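Local structure of agmatine ureohydrolase (Thermoplasma volcanium GSS1, 3PZL) at residues S147-S152 with V163-L168; G129-L134 with D169-G174. The protein probably hydrolyses agmatine to putrescine and urea at a site holding two manganese ions per subunit, as in other agmatinases of the arginase family. One frame throughout, in Å; residues are numbered along the deposited sequence.

Following the chain from the N terminus, the first segment reached is 129-134, made up of the last residues of helix 126-132 and those that follow. The parallel strand 138-143 then leads into the metal-binding loop with 147-152. The chain returns as helix 163-171. Its first turns, 163-168, meet 147-152 and close the short loop of interaction 1; its last turn and the residues after it, 169-174, come back to 129-134 and close the wider loop of interaction 2, which encloses the first. One helix therefore serves both: its N-terminal half ties down the manganese-binding loop, its C-terminal end packs on the neighbouring helix. The two contacts also touch, Leu168 lying against Glu173.

Interaction 1: residues S147-S152 with V163-L168; sequences SDFRSS and VTRRAL. With MN (manganese (II) ion), chain F.
The backbone carbonyl of Asp148 faces the first turn of helix 163-171: Thr164 N donates to Asp148 O at 2.5 Å, tilted 30° from the carbonyl plane, and Arg165 N adds a weak bond to the same oxygen. The side chain of Asp148 lies beside that of Val163, both pointing the same way, and Val163 CG1 packs against its CB and OD2. Asp148 OD2 binds a manganese ion at 2.2 Å. His124, Asp144 and Asp229 are the other protein ligands of this ion, one of the pair in the arginase-family active site, so the start of the helix holds the backbone of a metal ligand. Next in the loop, Phe149 turns its ring to Arg165. With CG anti to the backbone N (chi1 179°), the ring presents one face to the arginine chain: Arg165 CD sits over the face, 3.8 Å from the centroid of the Phe149 ring, a CH-pi contact. Beyond the bend at chi2, the guanidinium carries on across that face as an off-centre cation-pi stack, its plane 21° from the ring and its CZ 4.5 Å from the Phe149 centroid. Ser151 OG lies over the guanidinium's other face, and Asp191 forms a salt bridge with NH1. At the ring edge Phe149 CE1 meets Leu168 CD2 at 3.7 Å, and Thr164 CG2 approaches CD1. Without the ring, as with an alanine here, the Arg165 guanidinium would probably lose the surface it lies on, and a gap would be likely to open beside Leu168. Farther along, the Arg150 carbonyl O rests against Arg165 CB at 3.5 Å, while the Arg150 guanidinium reaches Glu69 of the second subunit in a salt bridge.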
loop_
_atom_site.group_PDB
_atom_site.type_symbol
_atom_site.label_atom_id
_atom_site.label_comp_id
_atom_site.label_asym_id
_atom_site.label_seq_id
_atom_site.Cartn_x
_atom_site.Cartn_y
_atom_site.Cartn_z
ATOM N N SER B 147 -24.577 -18.023 1.420
ATOM C CA SER B 147 -26.039 -17.967 1.450
ATOM C C SER B 147 -26.435 -16.898 2.442
ATOM O O SER B 147 -26.547 -17.161 3.633
ATOM C CB SER B 147 -26.608 -19.300 1.906
ATOM O OG SER B 147 -26.094 -19.688 3.170
ATOM N N ASP B 148 -26.585 -15.668 1.995
ATOM C CA ASP B 148 -26.939 -14.602 2.914
ATOM C C ASP B 148 -28.359 -14.903 3.399
ATOM O O ASP B 148 -29.286 -14.134 3.179
ATOM C CB ASP B 148 -26.860 -13.235 2.232
ATOM C CG ASP B 148 -25.743 -13.143 1.216
ATOM O OD1 ASP B 148 -24.603 -13.593 1.488
ATOM O OD2 ASP B 148 -25.999 -12.592 0.119
ATOM N N PHE B 149 -28.500 -16.043 4.063
ATOM C CA PHE B 149 -29.785 -16.631 4.392
ATOM C C PHE B 149 -29.720 -16.882 5.860
ATOM O O PHE B 149 -29.329 -17.955 6.275
ATOM C CB PHE B 149 -29.927 -17.962 3.649
ATOM C CG PHE B 149 -31.202 -18.708 3.918
ATOM C CD1 PHE B 149 -32.371 -18.425 3.193
ATOM C CD2 PHE B 149 -31.214 -19.754 4.837
ATOM C CE1 PHE B 149 -33.535 -19.135 3.425
ATOM C CE2 PHE B 149 -32.367 -20.463 5.073
ATOM C CZ PHE B 149 -33.535 -20.150 4.366
ATOM N N ARG B 150 -30.067 -15.868 6.647
ATOM C CA ARG B 150 -29.923 -15.924 8.080
ATOM C C ARG B 150 -31.108 -15.155 8.595
ATOM O O ARG B 150 -31.435 -14.106 8.063
ATOM C CB ARG B 150 -28.620 -15.231 8.487
ATOM C CG ARG B 150 -27.902 -15.840 9.705
ATOM C CD ARG B 150 -26.626 -15.061 10.046
ATOM N NE ARG B 150 -25.654 -15.830 10.832
ATOM C CZ ARG B 150 -24.469 -16.256 10.381
ATOM N NH1 ARG B 150 -24.081 -16.025 9.137
ATOM N NH2 ARG B 150 -23.654 -16.932 11.167
ATOM N N SER B 151 -31.766 -15.666 9.621
ATOM C CA SER B 151 -32.960 -14.992 10.104
ATOM C C SER B 151 -32.650 -13.565 10.602
ATOM O O SER B 151 -33.388 -12.626 10.303
ATOM C CB SER B 151 -33.676 -15.838 11.152
ATOM O OG SER B 151 -35.095 -15.728 10.977
ATOM N N SER B 152 -31.547 -13.410 11.338
ATOM C CA SER B 152 -31.069 -12.087 11.762
ATOM C C SER B 152 -29.576 -12.082 12.128
ATOM O O SER B 152 -29.003 -13.119 12.483
ATOM C CB SER B 152 -31.900 -11.550 12.933
ATOM O OG SER B 152 -31.568 -10.207 13.204
ATOM N N VAL B 163 -29.830 -11.155 3.429
ATOM C CA VAL B 163 -30.486 -10.749 2.186
ATOM C C VAL B 163 -31.327 -11.880 1.553
ATOM O O VAL B 163 -32.482 -11.661 1.186
ATOM C CB VAL B 163 -29.519 -10.048 1.182
ATOM C CG1 VAL B 163 -28.327 -10.837 0.988
ATOM C CG2 VAL B 163 -30.177 -9.820 -0.169
ATOM N N THR B 164 -30.772 -13.082 1.455
ATOM C CA THR B 164 -31.497 -14.187 0.825
ATOM C C THR B 164 -32.753 -14.526 1.600
ATOM O O THR B 164 -33.767 -14.844 1.013
ATOM C CB THR B 164 -30.635 -15.462 0.654
ATOM O OG1 THR B 164 -29.466 -15.156 -0.117
ATOM C CG2 THR B 164 -31.425 -16.536 -0.085
ATOM N N ARG B 165 -32.672 -14.455 2.921
ATOM C CA ARG B 165 -33.782 -14.810 3.765
ATOM C C ARG B 165 -34.923 -13.856 3.529
ATOM O O ARG B 165 -36.051 -14.270 3.292
ATOM C CB ARG B 165 -33.373 -14.742 5.217
ATOM C CG ARG B 165 -34.357 -15.419 6.131
ATOM C CD ARG B 165 -33.961 -16.849 6.389
ATOM N NE ARG B 165 -35.066 -17.570 7.014
ATOM C CZ ARG B 165 -34.940 -18.662 7.766
ATOM N NH1 ARG B 165 -33.734 -19.183 8.018
ATOM N NH2 ARG B 165 -36.030 -19.235 8.271
ATOM N N ARG B 166 -34.615 -12.570 3.593
ATOM C CA ARG B 166 -35.593 -11.525 3.325
ATOM C C ARG B 166 -36.150 -11.630 1.902
ATOM O O ARG B 166 -37.277 -11.182 1.640
ATOM C CB ARG B 166 -34.971 -10.150 3.593
ATOM C CG ARG B 166 -35.629 -9.300 4.697
ATOM C CD ARG B 166 -36.196 -10.087 5.875
ATOM N NE ARG B 166 -35.142 -10.438 6.812
ATOM C CZ ARG B 166 -35.027 -11.624 7.404
ATOM N NH1 ARG B 166 -35.902 -12.600 7.148
ATOM N NH2 ARG B 166 -34.020 -11.836 8.239
ATOM N N ALA B 167 -35.383 -12.244 1.000
ATOM C CA ALA B 167 -35.836 -12.447 -0.376
ATOM C C ALA B 167 -36.903 -13.542 -0.466
ATOM O O ALA B 167 -37.921 -13.367 -1.125
ATOM C CB ALA B 167 -34.665 -12.748 -1.288
ATOM N N LEU B 168 -36.661 -14.653 0.222
ATOM C CA LEU B 168 -37.618 -15.740 0.327
ATOM C C LEU B 168 -38.930 -15.269 0.969
ATOM O O LEU B 168 -40.014 -15.637 0.508
ATOM C CB LEU B 168 -37.009 -16.914 1.109
ATOM C CG LEU B 168 -37.746 -18.258 1.137
ATOM C CD1 LEU B 168 -38.146 -18.681 -0.257
ATOM C CD2 LEU B 168 -36.892 -19.330 1.770
HETATM MN MN MN F . -24.379 -11.159 0.215
#

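Interaction 2: residues G129-L134 with D169-G174; sequences GAVRAL and DLLGEG
Two helices that flank the parallel sheet, 126-132 and 163-171, meet at their C-terminal ends through aliphatic side chains. Val131 and Leu171 carry the inner part. Val131 CG1 stands anti to the backbone N (chi1 -171°), which directs it at Leu171 CD1, 3.6 Å away; Leu171 CG lies a little farther off, and the two side chains cross at about a right angle. Leu134, farther along the segment, adds a looser contact, its CD1 4.5 Å from Leu171 CD1, so that this leucine methyl is approached by both Val131 and Leu134. Nearer the surface, Leu170 leans against the aliphatic root of Arg132: Leu170 CD1 is 3.7 Å from Arg132 CG, with CD2 of the same leucine slightly farther from that carbon. The arginine chain then runs on extended from CG to NE, and its guanidinium forms a salt bridge with Asp101 of helix 96-112, so its carbon stem serves one helix and its charge another. Leu170 CD1 also brushes Val131 CG1, at 4.4 Å. After Leu171, Gly172 takes a positive phi of 85° and the chain leaves the helix, leading on to strand 176-180. Such contact between successive helices, linked in sequence by a strand of the parallel sheet, is characteristic of the three-layer alpha/beta/alpha fold of the arginase family.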
loop_
_atom_site.group_PDB
_atom_site.type_symbol
_atom_site.label_atom_id
_atom_site.label_comp_id
_atom_site.label_asym_id
_atom_site.label_seq_id
_atom_site.Cartn_x
_atom_site.Cartn_y
_atom_site.Cartn_z
ATOM N N GLY B 129 -34.335 -4.094 -1.301
ATOM C CA GLY B 129 -35.176 -3.040 -1.816
ATOM C C GLY B 129 -35.700 -3.443 -3.159
ATOM O O GLY B 129 -36.901 -3.633 -3.335
ATOM N N ALA B 130 -34.788 -3.614 -4.100
ATOM C CA ALA B 130 -35.127 -3.981 -5.455
ATOM C C ALA B 130 -36.060 -5.211 -5.524
ATOM O O ALA B 130 -36.973 -5.244 -6.348
ATOM C CB ALA B 130 -33.858 -4.184 -6.264
ATOM N N VAL B 131 -35.875 -6.185 -4.631
ATOM C CA VAL B 131 -36.710 -7.398 -4.637
ATOM C C VAL B 131 -38.176 -7.131 -4.259
ATOM O O VAL B 131 -39.052 -7.864 -4.676
ATOM C CB VAL B 131 -36.153 -8.502 -3.724
ATOM C CG1 VAL B 131 -36.931 -9.804 -3.933
ATOM C CG2 VAL B 131 -34.674 -8.733 -3.993
ATOM N N ARG B 132 -38.434 -6.083 -3.478
ATOM C CA ARG B 132 -39.801 -5.717 -3.096
ATOM C C ARG B 132 -40.549 -5.229 -4.323
ATOM O O ARG B 132 -41.772 -5.275 -4.353
ATOM C CB ARG B 132 -39.824 -4.594 -2.045
ATOM C CG ARG B 132 -39.418 -4.981 -0.633
ATOM C CD ARG B 132 -39.313 -3.730 0.232
ATOM N NE ARG B 132 -38.825 -3.991 1.587
ATOM C CZ ARG B 132 -38.610 -3.053 2.508
ATOM N NH1 ARG B 132 -38.848 -1.771 2.249
ATOM N NH2 ARG B 132 -38.150 -3.403 3.692
ATOM N N ALA B 133 -39.815 -4.756 -5.325
ATOM C CA ALA B 133 -40.438 -4.155 -6.481
ATOM C C ALA B 133 -40.830 -5.155 -7.595
ATOM O O ALA B 133 -41.561 -4.819 -8.544
ATOM C CB ALA B 133 -39.582 -3.040 -6.988
ATOM N N LEU B 134 -40.371 -6.396 -7.447
ATOM C CA LEU B 134 -40.542 -7.431 -8.475
ATOM C C LEU B 134 -41.976 -7.907 -8.712
ATOM O O LEU B 134 -42.698 -8.235 -7.773
ATOM C CB LEU B 134 -39.652 -8.642 -8.167
ATOM C CG LEU B 134 -38.147 -8.380 -8.047
ATOM C CD1 LEU B 134 -37.439 -9.690 -7.843
ATOM C CD2 LEU B 134 -37.560 -7.629 -9.265
ATOM N N ASP B 169 -38.829 -14.448 2.015
ATOM C CA ASP B 169 -40.010 -13.895 2.668
ATOM C C ASP B 169 -40.882 -13.172 1.652
ATOM O O ASP B 169 -42.109 -13.189 1.760
ATOM C CB ASP B 169 -39.633 -12.923 3.803
ATOM C CG ASP B 169 -39.133 -13.629 5.075
ATOM O OD1 ASP B 169 -39.174 -14.883 5.176
ATOM O OD2 ASP B 169 -38.684 -12.908 5.986
ATOM N N LEU B 170 -40.239 -12.545 0.663
ATOM C CA LEU B 170 -40.965 -11.750 -0.336
ATOM C C LEU B 170 -41.486 -12.562 -1.511
ATOM O O LEU B 170 -42.589 -12.305 -1.994
ATOM C CB LEU B 170 -40.116 -10.587 -0.835
ATOM C CG LEU B 170 -40.005 -9.424 0.150
ATOM C CD1 LEU B 170 -38.734 -8.604 -0.053
ATOM C CD2 LEU B 170 -41.241 -8.554 0.064
ATOM N N LEU B 171 -40.712 -13.546 -1.960
ATOM C CA LEU B 171 -41.037 -14.254 -3.201
ATOM C C LEU B 171 -41.654 -15.612 -2.983
ATOM O O LEU B 171 -42.509 -16.030 -3.749
ATOM C CB LEU B 171 -39.801 -14.391 -4.082
ATOM C CG LEU B 171 -39.215 -13.024 -4.413
ATOM C CD1 LEU B 171 -37.841 -13.157 -5.035
ATOM C CD2 LEU B 171 -40.179 -12.187 -5.279
ATOM N N GLY B 172 -41.209 -16.297 -1.942
ATOM C CA GLY B 172 -41.643 -17.655 -1.700
ATOM C C GLY B 172 -40.806 -18.643 -2.478
ATOM O O GLY B 172 -39.804 -18.281 -3.085
ATOM N N GLU B 173 -41.249 -19.894 -2.469
ATOM C CA GLU B 173 -40.498 -21.016 -3.022
ATOM C C GLU B 173 -40.340 -20.957 -4.536
ATOM O O GLU B 173 -41.171 -20.379 -5.228
ATOM C CB GLU B 173 -41.167 -22.329 -2.612
ATOM C CG GLU B 173 -40.373 -23.577 -2.998
ATOM C CD GLU B 173 -40.711 -24.804 -2.155
ATOM O OE1 GLU B 173 -41.813 -24.854 -1.551
ATOM O OE2 GLU B 173 -39.853 -25.716 -2.098
ATOM N N GLY B 174 -39.258 -21.554 -5.032
ATOM C CA GLY B 174 -39.018 -21.718 -6.467
ATOM C C GLY B 174 -38.712 -20.449 -7.240
ATOM O O GLY B 174 -38.557 -20.470 -8.458
#